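Local coordinates for pesticidal crystal protein Cry4Aa (Bacillus thuringiensis, PDB 2C9K), which kills mosquito larvae by binding to cells of the midgut epithelium and promoting their colloid-osmotic lysis, at residues T224-T227 with Y228-M232; I380-G383 with T384-L387; F424-Y427 with D428-S431; S459-P462 with K463-Y467. All blocks are in the same frame, centred on the assembly; numbering follows the deposited sequence.

Contact 1 (T224-T227 with Y228-M232); sequences TYNT and YRTKM
Asn-226 lies across the end of Arg-229, one turn on in helix 222-240 of the N-terminal helical domain, the part of Cry toxins associated with pore formation. Its OD1 takes a nearly straight hydrogen bond (168°) from Arg-229 NH2 at 2.8 Å. The donor uses a lone pair in the carbonyl plane, and OD1 lies near the guanidinium plane, yet amide and guanidinium stand 81° apart. Arginine suits the site because its chain, bent at chi3 (60°), folds the guanidinium back over the preceding turn. There NH1 reaches the ring edge of Tyr-225, with CE2 and NH1 3.7 Å apart, while the same nitrogen makes a salt bridge to Glu-283. Arg-229 NE, by contrast, donates to a water at 2.8 Å, which in turn donates to Thr-230 OG1. Asn-226 ND2 and Thr-230 OG1 both bond to the carbonyl of Tyr-264, so short polar side chains here tie the helix to strand 262-267. On another side of the helix Thr-227 and Lys-231 run side by side, pointing the same way, with the methyl CG2 of Thr-227 3.6 Å from Lys-231 NZ.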
loop_
_atom_site.group_PDB
_atom_site.type_symbol
_atom_site.label_atom_id
_atom_site.label_comp_id
_atom_site.label_asym_id
_atom_site.label_seq_id
_atom_site.Cartn_x
_atom_site.Cartn_y
_atom_site.Cartn_z
ATOM N N THR A 224 5.412 -12.193 -13.783
ATOM C CA THR A 224 6.593 -11.376 -13.543
ATOM C C THR A 224 6.133 -9.945 -13.289
ATOM O O THR A 224 6.642 -9.254 -12.423
ATOM C CB THR A 224 7.533 -11.430 -14.764
ATOM O OG1 THR A 224 8.019 -12.771 -14.924
ATOM C CG2 THR A 224 8.695 -10.468 -14.590
ATOM N N TYR A 225 5.144 -9.529 -14.062
ATOM C CA TYR A 225 4.575 -8.204 -13.960
ATOM C C TYR A 225 3.975 -8.068 -12.568
ATOM O O TYR A 225 4.191 -7.083 -11.867
ATOM C CB TYR A 225 3.483 -8.048 -15.029
ATOM C CG TYR A 225 2.822 -6.694 -15.059
ATOM C CD1 TYR A 225 3.268 -5.691 -15.919
ATOM C CD2 TYR A 225 1.769 -6.401 -14.204
ATOM C CE1 TYR A 225 2.680 -4.433 -15.922
ATOM C CE2 TYR A 225 1.181 -5.152 -14.197
ATOM C CZ TYR A 225 1.637 -4.174 -15.057
ATOM O OH TYR A 225 1.024 -2.947 -15.049
ATOM N N ASN A 226 3.226 -9.082 -12.161
ATOM C CA ASN A 226 2.577 -9.055 -10.864
ATOM C C ASN A 226 3.560 -9.091 -9.687
ATOM O O ASN A 226 3.355 -8.404 -8.685
ATOM C CB ASN A 226 1.590 -10.219 -10.768
ATOM C CG ASN A 226 0.792 -10.193 -9.490
ATOM O OD1 ASN A 226 -0.055 -9.320 -9.289
ATOM N ND2 ASN A 226 1.061 -11.152 -8.606
ATOM N N THR A 227 4.622 -9.881 -9.801
ATOM C CA THR A 227 5.594 -9.974 -8.720
ATOM C C THR A 227 6.272 -8.626 -8.505
ATOM O O THR A 227 6.386 -8.137 -7.380
ATOM C CB THR A 227 6.669 -11.044 -9.022
ATOM O OG1 THR A 227 6.037 -12.316 -9.186
ATOM C CG2 THR A 227 7.667 -11.139 -7.885
ATOM N N TYR A 228 6.720 -8.026 -9.598
ATOM C CA TYR A 228 7.388 -6.739 -9.533
ATOM C C TYR A 228 6.502 -5.685 -8.854
ATOM O O TYR A 228 6.999 -4.810 -8.138
ATOM C CB TYR A 228 7.750 -6.283 -10.937
ATOM C CG TYR A 228 8.336 -4.905 -10.973
ATOM C CD1 TYR A 228 9.629 -4.658 -10.517
ATOM C CD2 TYR A 228 7.594 -3.837 -11.462
ATOM C CE1 TYR A 228 10.166 -3.383 -10.554
ATOM C CE2 TYR A 228 8.121 -2.558 -11.502
ATOM C CZ TYR A 228 9.404 -2.335 -11.052
ATOM O OH TYR A 228 9.912 -1.055 -11.128
ATOM N N ARG A 229 5.194 -5.790 -9.084
ATOM C CA ARG A 229 4.207 -4.870 -8.526
ATOM C C ARG A 229 4.038 -5.078 -7.027
ATOM O O ARG A 229 3.981 -4.125 -6.246
ATOM C CB ARG A 229 2.858 -5.059 -9.235
ATOM C CG ARG A 229 1.706 -4.249 -8.642
ATOM C CD ARG A 229 0.472 -4.305 -9.529
ATOM N NE ARG A 229 -0.025 -5.665 -9.708
ATOM C CZ ARG A 229 -0.896 -6.013 -10.649
ATOM N NH1 ARG A 229 -1.366 -5.104 -11.493
ATOM N NH2 ARG A 229 -1.284 -7.273 -10.755
ATOM N N THR A 230 3.957 -6.336 -6.625
ATOM C CA THR A 230 3.799 -6.658 -5.222
ATOM C C THR A 230 5.035 -6.254 -4.423
ATOM O O THR A 230 4.916 -5.673 -3.348
ATOM C CB THR A 230 3.543 -8.151 -5.047
ATOM O OG1 THR A 230 2.333 -8.497 -5.732
ATOM C CG2 THR A 230 3.417 -8.502 -3.577
ATOM N N LYS A 231 6.220 -6.552 -4.950
ATOM C CA LYS A 231 7.461 -6.219 -4.253
ATOM C C LYS A 231 7.679 -4.715 -4.187
ATOM O O LYS A 231 8.009 -4.188 -3.130
ATOM C CB LYS A 231 8.672 -6.874 -4.934
ATOM C CG LYS A 231 8.543 -8.374 -5.162
ATOM C CD LYS A 231 8.261 -9.120 -3.875
ATOM C CE LYS A 231 7.793 -10.554 -4.139
ATOM N NZ LYS A 231 8.880 -11.507 -4.534
ATOM N N MET A 232 7.486 -4.028 -5.312
ATOM C CA MET A 232 7.682 -2.583 -5.363
ATOM C C MET A 232 6.602 -1.794 -4.637
ATOM O O MET A 232 6.847 -0.685 -4.160
ATOM C CB MET A 232 7.785 -2.110 -6.812
ATOM C CG MET A 232 9.026 -2.609 -7.527
ATOM S SD MET A 232 10.561 -2.185 -6.664
ATOM C CE MET A 232 10.891 -3.664 -5.769
HETATM O O HOH W 1 0.126 -7.524 -7.607
#

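Contact 2 (I380-G383 with T384-L387); sequences ITNG and TRLL
A beta hairpin of the middle domain turns back on itself here: strand 373-381 ends at Thr-381, a four-residue loop follows, and strand 386-392 returns antiparallel. Ile-380 and Leu-387 form a hydrogen-bonded pair. The amide N of Ile-380 gives its hydrogen to Leu-387 O at 3.0 Å, and the amide N of Leu-387 answers to Ile-380 O at 3.2 Å. Their side chains leave the same face and meet near the backbone, CB to CB at 4.2 Å. Ile-380 is buried, and its apolar side chain suits that setting; Leu-387 extends the same apolar face. Thr-381 and Leu-386 follow as a non-hydrogen-bonded pair on the other face. Leu-386 has CG opposite its own amide nitrogen (chi1 175°), which carries the methyl CD2 across to the carbonyl of Ile-380, 3.4 Å from its O. In the loop, Gly-383 has a positive phi (102°); a CB would press on the preceding carbonyl oxygen, so glycine fits the bend. The side chain of Asn-382 folds inward over the loop, close to Thr-384 and Arg-385. The extended chain of Arg-385 reaches over Leu-387, whose CG sits 4.2 Å above one face of the guanidinium, toward its rim. Strand 386-392 is the outermost of its four-stranded sheet, and strand 373-381 lies between it and strand 353-362. Ile-380 packs on Ile-354 of that last strand, whereas Thr-381 and Leu-386 both rest on Phe-355.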
loop_
_atom_site.group_PDB
_atom_site.type_symbol
_atom_site.label_atom_id
_atom_site.label_comp_id
_atom_site.label_asym_id
_atom_site.label_seq_id
_atom_site.Cartn_x
_atom_site.Cartn_y
_atom_site.Cartn_z
ATOM N N ILE A 380 -5.009 -17.223 11.535
ATOM C CA ILE A 380 -5.881 -16.121 11.917
ATOM C C ILE A 380 -5.395 -15.357 13.145
ATOM O O ILE A 380 -4.621 -15.876 13.951
ATOM C CB ILE A 380 -7.292 -16.689 12.185
ATOM C CG1 ILE A 380 -7.856 -17.252 10.876
ATOM C CG2 ILE A 380 -8.194 -15.644 12.805
ATOM C CD1 ILE A 380 -9.139 -18.035 11.014
ATOM N N THR A 381 -5.838 -14.113 13.269
ATOM C CA THR A 381 -5.476 -13.296 14.415
ATOM C C THR A 381 -6.721 -12.576 14.921
ATOM O O THR A 381 -7.538 -12.099 14.127
ATOM C CB THR A 381 -4.382 -12.246 14.056
ATOM O OG1 THR A 381 -3.990 -11.544 15.240
ATOM C CG2 THR A 381 -4.896 -11.241 13.018
ATOM N N ASN A 382 -6.884 -12.515 16.238
ATOM C CA ASN A 382 -8.040 -11.833 16.807
ATOM C C ASN A 382 -7.600 -10.672 17.680
ATOM O O ASN A 382 -8.414 -10.035 18.335
ATOM C CB ASN A 382 -8.900 -12.800 17.628
ATOM C CG ASN A 382 -8.222 -13.255 18.910
ATOM O OD1 ASN A 382 -8.767 -14.082 19.638
ATOM N ND2 ASN A 382 -7.037 -12.720 19.194
ATOM N N GLY A 383 -6.300 -10.409 17.696
ATOM C CA GLY A 383 -5.795 -9.315 18.494
ATOM C C GLY A 383 -5.158 -9.735 19.803
ATOM O O GLY A 383 -4.333 -8.992 20.335
ATOM N N THR A 384 -5.522 -10.902 20.333
ATOM C CA THR A 384 -4.933 -11.346 21.597
ATOM C C THR A 384 -4.197 -12.677 21.489
ATOM O O THR A 384 -3.374 -13.009 22.344
ATOM C CB THR A 384 -5.997 -11.452 22.733
ATOM O OG1 THR A 384 -6.697 -12.699 22.642
ATOM C CG2 THR A 384 -6.999 -10.314 22.625
ATOM N N ARG A 385 -4.489 -13.445 20.446
ATOM C CA ARG A 385 -3.819 -14.726 20.274
ATOM C C ARG A 385 -3.909 -15.289 18.861
ATOM O O ARG A 385 -4.673 -14.805 18.029
ATOM C CB ARG A 385 -4.374 -15.755 21.265
ATOM C CG ARG A 385 -5.791 -16.217 20.984
ATOM C CD ARG A 385 -6.126 -17.438 21.841
ATOM N NE ARG A 385 -7.400 -18.059 21.481
ATOM C CZ ARG A 385 -8.589 -17.467 21.592
ATOM N NH1 ARG A 385 -8.680 -16.221 22.057
ATOM N NH2 ARG A 385 -9.689 -18.122 21.234
ATOM N N LEU A 386 -3.112 -16.321 18.607
ATOM C CA LEU A 386 -3.081 -16.984 17.308
ATOM C C LEU A 386 -4.140 -18.086 17.263
ATOM O O LEU A 386 -4.199 -18.935 18.147
ATOM C CB LEU A 386 -1.678 -17.564 17.066
ATOM C CG LEU A 386 -1.346 -18.411 15.838
ATOM C CD1 LEU A 386 -1.976 -19.769 15.985
ATOM C CD2 LEU A 386 -1.817 -17.722 14.574
ATOM N N LEU A 387 -4.986 -18.053 16.240
ATOM C CA LEU A 387 -6.036 -19.048 16.067
ATOM C C LEU A 387 -5.809 -19.770 14.748
ATOM O O LEU A 387 -5.796 -19.141 13.697
ATOM C CB LEU A 387 -7.410 -18.387 16.016
ATOM C CG LEU A 387 -7.883 -17.488 17.158
ATOM C CD1 LEU A 387 -9.315 -17.036 16.878
ATOM C CD2 LEU A 387 -7.800 -18.240 18.471
#

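Contact 3 (F424-Y427 with D428-S431); sequences FPTY and DNYS
This is a local contact round a tight turn, in the long loop of the middle domain between strands 402-407 and 432-440. A type I beta turn runs from Thr-426 to Asn-429, and those two residues are bonded both ways. Thr-426 N donates to Asn-429 O at 3.0 Å, and Asn-429 N donates to Thr-426 O at 3.1 Å. The side chain of Thr-426 spans the corner: its OG1, placed between its own backbone N and carbonyl carbon (chi1 52°), donates to Asp-428 OD1 at 3.0 Å, approaching from above the carboxylate plane. A short hydroxyl side chain is well matched to this, since it places OG1 beside Asp-428 without leaving the turn. Asp-428 also covers a face of the Tyr-427 ring. Its CB makes a CH-pi contact 3.9 Å from the ring centroid, 25° off the normal, and OD1 lies 3.3 Å above the ring plane toward the rim, the carboxylate being tilted 40° against the ring. On the Tyr-430 side, the carbonyl O of Tyr-427 comes to the ring edge, 3.3 Å from CE2 of Tyr-430. Behind the turn Pro-425 CB packs on Tyr-430 CB at 4.0 Å, a rigid ring against the root of an aromatic side chain. The amide of Asn-429 is held outside the turn, where OD1 accepts the backbone N-H groups of Leu-412 and Lys-413. Two-way bonding of the end residues with two between them is the pattern of a two-residue hairpin turn, the two bonds here making up a single antiparallel bridge, with no regular strand on either arm.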
loop_
_atom_site.group_PDB
_atom_site.type_symbol
_atom_site.label_atom_id
_atom_site.label_comp_id
_atom_site.label_asym_id
_atom_site.label_seq_id
_atom_site.Cartn_x
_atom_site.Cartn_y
_atom_site.Cartn_z
ATOM N N PHE A 424 6.965 -15.725 9.193
ATOM C CA PHE A 424 7.315 -14.530 9.947
ATOM C C PHE A 424 6.165 -13.965 10.766
ATOM O O PHE A 424 6.245 -13.890 11.987
ATOM C CB PHE A 424 7.844 -13.421 9.015
ATOM C CG PHE A 424 9.244 -13.653 8.512
ATOM C CD1 PHE A 424 9.482 -14.489 7.404
ATOM C CD2 PHE A 424 10.339 -13.037 9.150
ATOM C CE1 PHE A 424 10.805 -14.717 6.927
ATOM C CE2 PHE A 424 11.662 -13.246 8.699
ATOM C CZ PHE A 424 11.898 -14.091 7.580
ATOM N N PRO A 425 5.077 -13.565 10.105
ATOM C CA PRO A 425 3.904 -12.995 10.765
ATOM C C PRO A 425 3.377 -13.776 11.957
ATOM O O PRO A 425 3.348 -15.009 11.965
ATOM C CB PRO A 425 2.867 -12.936 9.647
ATOM C CG PRO A 425 3.687 -12.830 8.445
ATOM C CD PRO A 425 4.794 -13.794 8.685
ATOM N N THR A 426 2.952 -13.020 12.959
ATOM C CA THR A 426 2.364 -13.570 14.169
ATOM C C THR A 426 1.054 -12.808 14.356
ATOM O O THR A 426 0.799 -11.853 13.635
ATOM C CB THR A 426 3.298 -13.379 15.396
ATOM O OG1 THR A 426 3.686 -12.004 15.500
ATOM C CG2 THR A 426 4.539 -14.254 15.259
ATOM N N TYR A 427 0.222 -13.216 15.304
ATOM C CA TYR A 427 -1.053 -12.535 15.516
ATOM C C TYR A 427 -0.843 -11.078 15.930
ATOM O O TYR A 427 -1.691 -10.223 15.693
ATOM C CB TYR A 427 -1.837 -13.254 16.606
ATOM C CG TYR A 427 -1.182 -13.138 17.958
ATOM C CD1 TYR A 427 -1.556 -12.138 18.854
ATOM C CD2 TYR A 427 -0.151 -13.997 18.324
ATOM C CE1 TYR A 427 -0.914 -12.001 20.083
ATOM C CE2 TYR A 427 0.497 -13.870 19.545
ATOM C CZ TYR A 427 0.115 -12.874 20.420
ATOM O OH TYR A 427 0.773 -12.766 21.629
ATOM N N ASP A 428 0.299 -10.812 16.549
ATOM C CA ASP A 428 0.639 -9.485 17.040
ATOM C C ASP A 428 1.743 -8.811 16.220
ATOM O O ASP A 428 2.375 -7.855 16.674
ATOM C CB ASP A 428 1.089 -9.583 18.494
ATOM C CG ASP A 428 2.404 -10.325 18.638
ATOM O OD1 ASP A 428 2.480 -11.503 18.227
ATOM O OD2 ASP A 428 3.374 -9.729 19.150
ATOM N N ASN A 429 1.987 -9.321 15.017
ATOM C CA ASN A 429 2.996 -8.737 14.145
ATOM C C ASN A 429 2.818 -9.196 12.709
ATOM O O ASN A 429 3.460 -10.153 12.282
ATOM C CB ASN A 429 4.398 -9.098 14.622
ATOM C CG ASN A 429 5.475 -8.350 13.861
ATOM O OD1 ASN A 429 5.177 -7.606 12.923
ATOM N ND2 ASN A 429 6.730 -8.540 14.258
ATOM N N TYR A 430 1.945 -8.511 11.971
ATOM C CA TYR A 430 1.669 -8.839 10.575
ATOM C C TYR A 430 1.362 -7.546 9.818
ATOM O O TYR A 430 0.708 -6.652 10.351
ATOM C CB TYR A 430 0.482 -9.806 10.490
ATOM C CG TYR A 430 -0.804 -9.231 11.030
ATOM C CD1 TYR A 430 -1.768 -8.704 10.176
ATOM C CD2 TYR A 430 -1.033 -9.156 12.405
ATOM C CE1 TYR A 430 -2.923 -8.109 10.680
ATOM C CE2 TYR A 430 -2.179 -8.567 12.917
ATOM C CZ TYR A 430 -3.117 -8.044 12.051
ATOM O OH TYR A 430 -4.244 -7.437 12.553
ATOM N N SER A 431 1.829 -7.452 8.576
ATOM C CA SER A 431 1.631 -6.248 7.772
ATOM C C SER A 431 0.462 -6.312 6.796
ATOM O O SER A 431 -0.008 -5.272 6.315
ATOM C CB SER A 431 2.896 -5.947 6.985
ATOM O OG SER A 431 3.156 -6.999 6.074
#

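Contact 4 (S459-P462 with K463-Y467); sequences SVDP and KNTIY
Asp-461 reaches forward with its carboxylate over the residues that follow, and both oxygens are taken up there. With CG opposite the backbone N (chi1 -169°), the group stands above the bend made by Pro-462 and Lys-463. OD1 accepts the amide N of Lys-463 at 3.2 Å in a nearly straight bond (169°), the nitrogen lying well above the carboxylate plane. OD2 reaches further, to the amide N of Thr-465 at 3.0 Å, and this donor too is tilted out of the plane. Thr-465 OG1 adds a weak bond to the same Asp-461 OD2 at 3.3 Å. Aspartate suits the place because a short side chain with two acceptors can hold two separated N-H groups at once. Pro-462 restricts the backbone just where the chain bends, and its ring packs on Trp-295. Lys-463 is bent at chi2 and chi4, and its chain folds back past the proline, with NZ 4.1 Å from Pro-462 CB. NZ remains 6.6 Å from Asp-461 OD1, so the opposite charges do not meet. Asn-464 takes a left-handed backbone conformation, which asparagine tolerates better than most residues, and its amide is bonded to the Thr-509 carbonyl through ND2 and to Lys-478 through OD1. The bond from Asp-461 to the amide two residues on defines an Asx turn, here with proline in second place, set in the loop between strands 450-457 and 471-475, consistent with the passage from the middle to the C-terminal domain of three-domain Cry toxins.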
loop_
_atom_site.group_PDB
_atom_site.type_symbol
_atom_site.label_atom_id
_atom_site.label_comp_id
_atom_site.label_asym_id
_atom_site.label_seq_id
_atom_site.Cartn_x
_atom_site.Cartn_y
_atom_site.Cartn_z
ATOM N N SER A 459 -2.938 -1.724 8.108
ATOM C CA SER A 459 -3.001 -0.411 8.735
ATOM C C SER A 459 -4.384 0.183 8.520
ATOM O O SER A 459 -4.707 1.225 9.084
ATOM C CB SER A 459 -1.964 0.534 8.131
ATOM O OG SER A 459 -2.285 0.851 6.786
ATOM N N VAL A 460 -5.189 -0.482 7.696
ATOM C CA VAL A 460 -6.538 -0.011 7.402
ATOM C C VAL A 460 -7.480 -0.296 8.565
ATOM O O VAL A 460 -7.450 -1.374 9.146
ATOM C CB VAL A 460 -7.080 -0.676 6.123
ATOM C CG1 VAL A 460 -8.442 -0.080 5.759
ATOM C CG2 VAL A 460 -6.075 -0.495 4.982
ATOM N N ASP A 461 -8.325 0.674 8.896
ATOM C CA ASP A 461 -9.244 0.528 10.019
ATOM C C ASP A 461 -10.651 0.098 9.607
ATOM O O ASP A 461 -11.215 0.629 8.650
ATOM C CB ASP A 461 -9.307 1.849 10.786
ATOM C CG ASP A 461 -10.018 1.717 12.111
ATOM O OD1 ASP A 461 -10.238 0.570 12.548
ATOM O OD2 ASP A 461 -10.344 2.757 12.726
ATOM N N PRO A 462 -11.234 -0.880 10.319
ATOM C CA PRO A 462 -12.584 -1.372 10.016
ATOM C C PRO A 462 -13.660 -0.456 10.589
ATOM O O PRO A 462 -14.839 -0.564 10.243
ATOM C CB PRO A 462 -12.625 -2.739 10.699
ATOM C CG PRO A 462 -11.199 -3.096 10.906
ATOM C CD PRO A 462 -10.560 -1.790 11.253
ATOM N N LYS A 463 -13.243 0.450 11.464
ATOM C CA LYS A 463 -14.180 1.347 12.117
ATOM C C LYS A 463 -14.077 2.805 11.682
ATOM O O LYS A 463 -14.796 3.653 12.194
ATOM C CB LYS A 463 -14.004 1.229 13.641
ATOM C CG LYS A 463 -14.284 -0.173 14.197
ATOM C CD LYS A 463 -15.784 -0.445 14.251
ATOM C CE LYS A 463 -16.122 -1.922 14.452
ATOM N NZ LYS A 463 -15.883 -2.729 13.210
ATOM N N ASN A 464 -13.197 3.090 10.729
ATOM C CA ASN A 464 -13.018 4.458 10.245
ATOM C C ASN A 464 -12.911 5.442 11.399
ATOM O O ASN A 464 -13.429 6.558 11.310
ATOM C CB ASN A 464 -14.198 4.890 9.363
ATOM C CG ASN A 464 -14.103 4.353 7.954
ATOM O OD1 ASN A 464 -13.020 4.267 7.388
ATOM N ND2 ASN A 464 -15.242 4.003 7.372
ATOM N N THR A 465 -12.236 5.063 12.474
ATOM C CA THR A 465 -12.179 5.973 13.607
ATOM C C THR A 465 -11.573 7.339 13.306
ATOM O O THR A 465 -10.661 7.493 12.482
ATOM C CB THR A 465 -11.448 5.357 14.816
ATOM O OG1 THR A 465 -10.035 5.446 14.622
ATOM C CG2 THR A 465 -11.849 3.899 14.982
ATOM N N ILE A 466 -12.124 8.334 13.988
ATOM C CA ILE A 466 -11.683 9.705 13.866
ATOM C C ILE A 466 -11.060 10.019 15.210
ATOM O O ILE A 466 -11.728 9.933 16.240
ATOM C CB ILE A 466 -12.888 10.628 13.573
ATOM C CG1 ILE A 466 -13.462 10.259 12.195
ATOM C CG2 ILE A 466 -12.467 12.090 13.634
ATOM C CD1 ILE A 466 -14.687 11.016 11.763
ATOM N N TYR A 467 -9.775 10.342 15.207
ATOM C CA TYR A 467 -9.087 10.651 16.443
ATOM C C TYR A 467 -9.218 12.125 16.785
ATOM O O TYR A 467 -9.582 12.942 15.943
ATOM C CB TYR A 467 -7.618 10.245 16.342
ATOM C CG TYR A 467 -7.429 8.772 16.038
ATOM C CD1 TYR A 467 -7.248 8.325 14.729
ATOM C CD2 TYR A 467 -7.472 7.822 17.062
ATOM C CE1 TYR A 467 -7.114 6.973 14.449
ATOM C CE2 TYR A 467 -7.345 6.466 16.797
ATOM C CZ TYR A 467 -7.164 6.043 15.490
ATOM O OH TYR A 467 -7.043 4.691 15.228
#

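In the fold
Along the chain the four contacts follow one another through the toxin's three-domain layout: contact 1 in the N-terminal helical domain, contacts 2 and 3 in the middle domain, and contact 4 probably where the chain passes on to the C-terminal one. Only contacts 2 and 3 touch, their centres about 10 Å apart. Thr-381 OG1 of the hairpin and Tyr-427 O of the turn lie 2.7 Å apart, probably as a hydrogen bond, and the Tyr-427 side chain packs along the backbone of Thr-384 to Leu-386. Contact 4 comes within about 5 Å of contact 3, nearest atoms, without touching. Contact 1 lies farther off, its centre about 22 Å from that of contact 3.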